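Local coordinates for putative cytochrome P450 hydroxylase (Chondromyces apiculatus DSM 436, PDB 6GMF), which probably acts as a heme-dependent monooxygenase of the cytochrome P450 family, hydroxylating terpenes with molecular oxygen, at residues A[119-130]-A[386-397]. Numbering follows the deposited sequence.
Sequences DGLRGKSTFEAT and STLPLRATVASA
Leu121 meets Val394 tightly, its CB lying 3.4 Å from CG2 of the valine, whose other methyl, CG1, rests against CG of Arg122. Both contacts fall in the turns that follow helix 107-119, where branched Val394 suits a place against two side-chain methylenes. The carbonyl O of Ser125 accepts a rather bent bond from Ala392 N, opening the strand pairing. At Phe127, the hydrogen-bonded partner of Leu390, two backbone bonds close the antiparallel ring, with Leu390 N to Phe127 O at 2.8 Å and nearly straight (176°). The phenyl group, swung between its own N and carbonyl carbon (chi1 65°), is sandwiched: Leu390 CB makes a CH-pi contact over one face, 4.2 Å from the centroid, and Leu121 CD1 covers the other, so a flat, apolar ring suits this buried place. Glu128, N-cap residue of helix 129-134, bends back at chi2; OE2 takes Leu388 N (2.8 Å) and, as a capping bond, Thr130 N (3.0 Å) from opposite carboxylate faces, while OE1 accepts from Val131 N. With an alanine in its place, these three amides would probably lose their carboxylate acceptor. Small Ala129 puts CB 3.6 Å from Leu390 CD2. Strand 389-391 pairs with 368-369, completing a small three-stranded antiparallel sheet characteristic of the P450 fold.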
# COMPACT_ATOMS: atom_id res chain seq x y z
N ASP A 119 -7.20 20.30 -11.71
CA ASP A 119 -7.30 21.22 -12.87
C ASP A 119 -7.62 20.44 -14.15
O ASP A 119 -8.30 20.97 -14.95
CB ASP A 119 -6.01 22.03 -13.05
CG ASP A 119 -5.85 23.13 -12.03
OD1 ASP A 119 -6.78 23.37 -11.29
OD2 ASP A 119 -4.76 23.68 -11.95
N GLY A 120 -7.08 19.23 -14.32
CA GLY A 120 -7.39 18.41 -15.49
C GLY A 120 -8.85 17.97 -15.54
O GLY A 120 -9.24 17.49 -16.58
N LEU A 121 -9.61 18.17 -14.47
CA LEU A 121 -11.01 17.75 -14.46
C LEU A 121 -11.94 18.91 -14.90
O LEU A 121 -13.15 18.69 -15.06
CB LEU A 121 -11.35 17.25 -13.05
CG LEU A 121 -10.45 16.14 -12.51
CD1 LEU A 121 -10.95 15.65 -11.18
CD2 LEU A 121 -10.40 14.98 -13.49
N ARG A 122 -11.43 20.14 -14.99
CA ARG A 122 -12.29 21.32 -15.24
C ARG A 122 -12.97 21.16 -16.60
O ARG A 122 -12.36 20.64 -17.58
CB ARG A 122 -11.49 22.62 -15.19
CG ARG A 122 -11.15 23.09 -13.78
CD ARG A 122 -10.16 24.25 -13.81
NE ARG A 122 -8.93 23.91 -14.53
CZ ARG A 122 -7.98 24.78 -14.80
NH1 ARG A 122 -8.02 25.99 -14.27
NH2 ARG A 122 -6.99 24.45 -15.62
N GLY A 123 -14.25 21.56 -16.64
CA GLY A 123 -15.08 21.58 -17.85
C GLY A 123 -15.70 20.22 -18.14
O GLY A 123 -16.42 20.09 -19.12
N LYS A 124 -15.37 19.22 -17.31
CA LYS A 124 -15.92 17.86 -17.42
C LYS A 124 -17.01 17.69 -16.35
O LYS A 124 -16.90 18.28 -15.27
CB LYS A 124 -14.88 16.77 -17.13
CG LYS A 124 -13.64 16.70 -18.02
CD LYS A 124 -12.52 15.90 -17.33
CE LYS A 124 -12.49 14.43 -17.67
NZ LYS A 124 -11.40 14.12 -18.63
N SER A 125 -18.03 16.87 -16.63
CA SER A 125 -19.00 16.51 -15.58
C SER A 125 -18.89 15.04 -15.16
O SER A 125 -19.53 14.65 -14.18
CB SER A 125 -20.42 16.86 -15.96
OG SER A 125 -20.76 16.26 -17.19
N THR A 126 -18.11 14.24 -15.91
CA THR A 126 -17.70 12.91 -15.49
C THR A 126 -16.17 12.79 -15.64
O THR A 126 -15.57 13.34 -16.59
CB THR A 126 -18.43 11.84 -16.30
OG1 THR A 126 -19.82 11.88 -16.01
CG2 THR A 126 -18.02 10.42 -15.99
N PHE A 127 -15.53 12.02 -14.74
CA PHE A 127 -14.14 11.69 -14.94
C PHE A 127 -13.86 10.30 -14.38
O PHE A 127 -14.64 9.77 -13.57
CB PHE A 127 -13.22 12.72 -14.30
CG PHE A 127 -13.28 12.81 -12.80
CD1 PHE A 127 -14.27 13.56 -12.18
CD2 PHE A 127 -12.35 12.18 -11.99
CE1 PHE A 127 -14.36 13.63 -10.80
CE2 PHE A 127 -12.42 12.27 -10.61
CZ PHE A 127 -13.45 12.97 -10.02
N GLU A 128 -12.76 9.69 -14.86
CA GLU A 128 -12.34 8.43 -14.38
C GLU A 128 -11.26 8.63 -13.30
O GLU A 128 -10.15 9.05 -13.58
CB GLU A 128 -11.89 7.57 -15.56
CG GLU A 128 -11.99 6.09 -15.26
CD GLU A 128 -10.86 5.67 -14.37
OE1 GLU A 128 -9.70 5.69 -14.84
OE2 GLU A 128 -11.14 5.34 -13.21
N ALA A 129 -11.66 8.40 -12.05
CA ALA A 129 -10.84 8.85 -10.91
C ALA A 129 -9.51 8.12 -10.84
O ALA A 129 -8.58 8.69 -10.31
CB ALA A 129 -11.61 8.68 -9.65
N THR A 130 -9.41 6.88 -11.32
CA THR A 130 -8.16 6.16 -11.19
C THR A 130 -7.12 6.78 -12.13
O THR A 130 -6.12 7.32 -11.69
CB THR A 130 -8.31 4.65 -11.37
OG1 THR A 130 -8.70 4.32 -12.71
CG2 THR A 130 -9.25 4.07 -10.35
N SER A 386 -10.66 -1.16 -10.15
CA SER A 386 -10.01 -1.28 -11.46
C SER A 386 -10.22 -0.00 -12.30
O SER A 386 -9.39 0.35 -13.12
CB SER A 386 -10.50 -2.50 -12.19
OG SER A 386 -11.88 -2.39 -12.50
N THR A 387 -11.36 0.63 -12.09
CA THR A 387 -11.78 1.89 -12.66
C THR A 387 -12.80 2.50 -11.69
O THR A 387 -13.44 1.75 -10.92
CB THR A 387 -12.41 1.66 -14.05
OG1 THR A 387 -12.72 2.92 -14.64
CG2 THR A 387 -13.67 0.85 -13.97
N LEU A 388 -12.94 3.83 -11.67
CA LEU A 388 -13.87 4.49 -10.81
C LEU A 388 -14.40 5.75 -11.50
O LEU A 388 -14.01 6.88 -11.19
CB LEU A 388 -13.21 4.82 -9.45
CG LEU A 388 -14.17 5.36 -8.38
CD1 LEU A 388 -15.19 4.29 -8.04
CD2 LEU A 388 -13.46 5.81 -7.11
N PRO A 389 -15.33 5.57 -12.46
CA PRO A 389 -16.00 6.70 -13.09
C PRO A 389 -16.83 7.42 -12.03
O PRO A 389 -17.67 6.78 -11.37
CB PRO A 389 -16.83 6.03 -14.20
CG PRO A 389 -16.13 4.75 -14.48
CD PRO A 389 -15.70 4.29 -13.09
N LEU A 390 -16.61 8.74 -11.90
CA LEU A 390 -17.32 9.60 -11.01
C LEU A 390 -18.04 10.74 -11.76
O LEU A 390 -17.55 11.27 -12.77
CB LEU A 390 -16.29 10.24 -10.07
CG LEU A 390 -16.08 9.59 -8.69
CD1 LEU A 390 -16.54 8.14 -8.56
CD2 LEU A 390 -14.69 9.83 -8.17
N ARG A 391 -19.15 11.20 -11.18
CA ARG A 391 -19.86 12.36 -11.67
C ARG A 391 -19.62 13.49 -10.67
O ARG A 391 -19.89 13.30 -9.49
CB ARG A 391 -21.33 11.98 -11.87
CG ARG A 391 -22.32 13.12 -12.12
CD ARG A 391 -23.72 12.54 -12.36
NE ARG A 391 -23.70 11.25 -13.05
CZ ARG A 391 -23.59 11.09 -14.38
NH1 ARG A 391 -23.53 12.16 -15.16
NH2 ARG A 391 -23.54 9.89 -14.91
N ALA A 392 -19.03 14.60 -11.13
CA ALA A 392 -18.88 15.79 -10.34
C ALA A 392 -18.45 16.95 -11.24
O ALA A 392 -17.88 16.74 -12.33
CB ALA A 392 -17.87 15.58 -9.24
N THR A 393 -18.70 18.15 -10.71
CA THR A 393 -18.37 19.45 -11.29
C THR A 393 -17.19 20.06 -10.55
O THR A 393 -17.24 20.16 -9.34
CB THR A 393 -19.49 20.48 -11.10
OG1 THR A 393 -19.79 20.62 -9.71
CG2 THR A 393 -20.77 20.15 -11.83
N VAL A 394 -16.20 20.57 -11.29
CA VAL A 394 -15.04 21.19 -10.69
C VAL A 394 -15.30 22.69 -10.46
O VAL A 394 -15.95 23.35 -11.27
CB VAL A 394 -13.79 20.95 -11.55
CG1 VAL A 394 -12.52 21.36 -10.82
CG2 VAL A 394 -13.71 19.51 -12.01
N ALA A 395 -14.79 23.19 -9.33
CA ALA A 395 -14.54 24.61 -9.07
C ALA A 395 -13.02 24.84 -9.08
O ALA A 395 -12.28 24.11 -8.42
CB ALA A 395 -15.18 25.02 -7.76
N SER A 396 -12.57 25.86 -9.83
CA SER A 396 -11.14 26.15 -10.02
C SER A 396 -10.44 26.32 -8.65
O SER A 396 -11.09 26.57 -7.62
CB SER A 396 -10.92 27.35 -10.92
OG SER A 396 -11.40 28.55 -10.34
N ALA A 397 -9.11 26.16 -8.67
CA ALA A 397 -8.26 26.08 -7.46
C ALA A 397 -8.37 27.38 -6.67
O ALA A 397 -8.26 27.37 -5.45
CB ALA A 397 -6.83 25.78 -7.83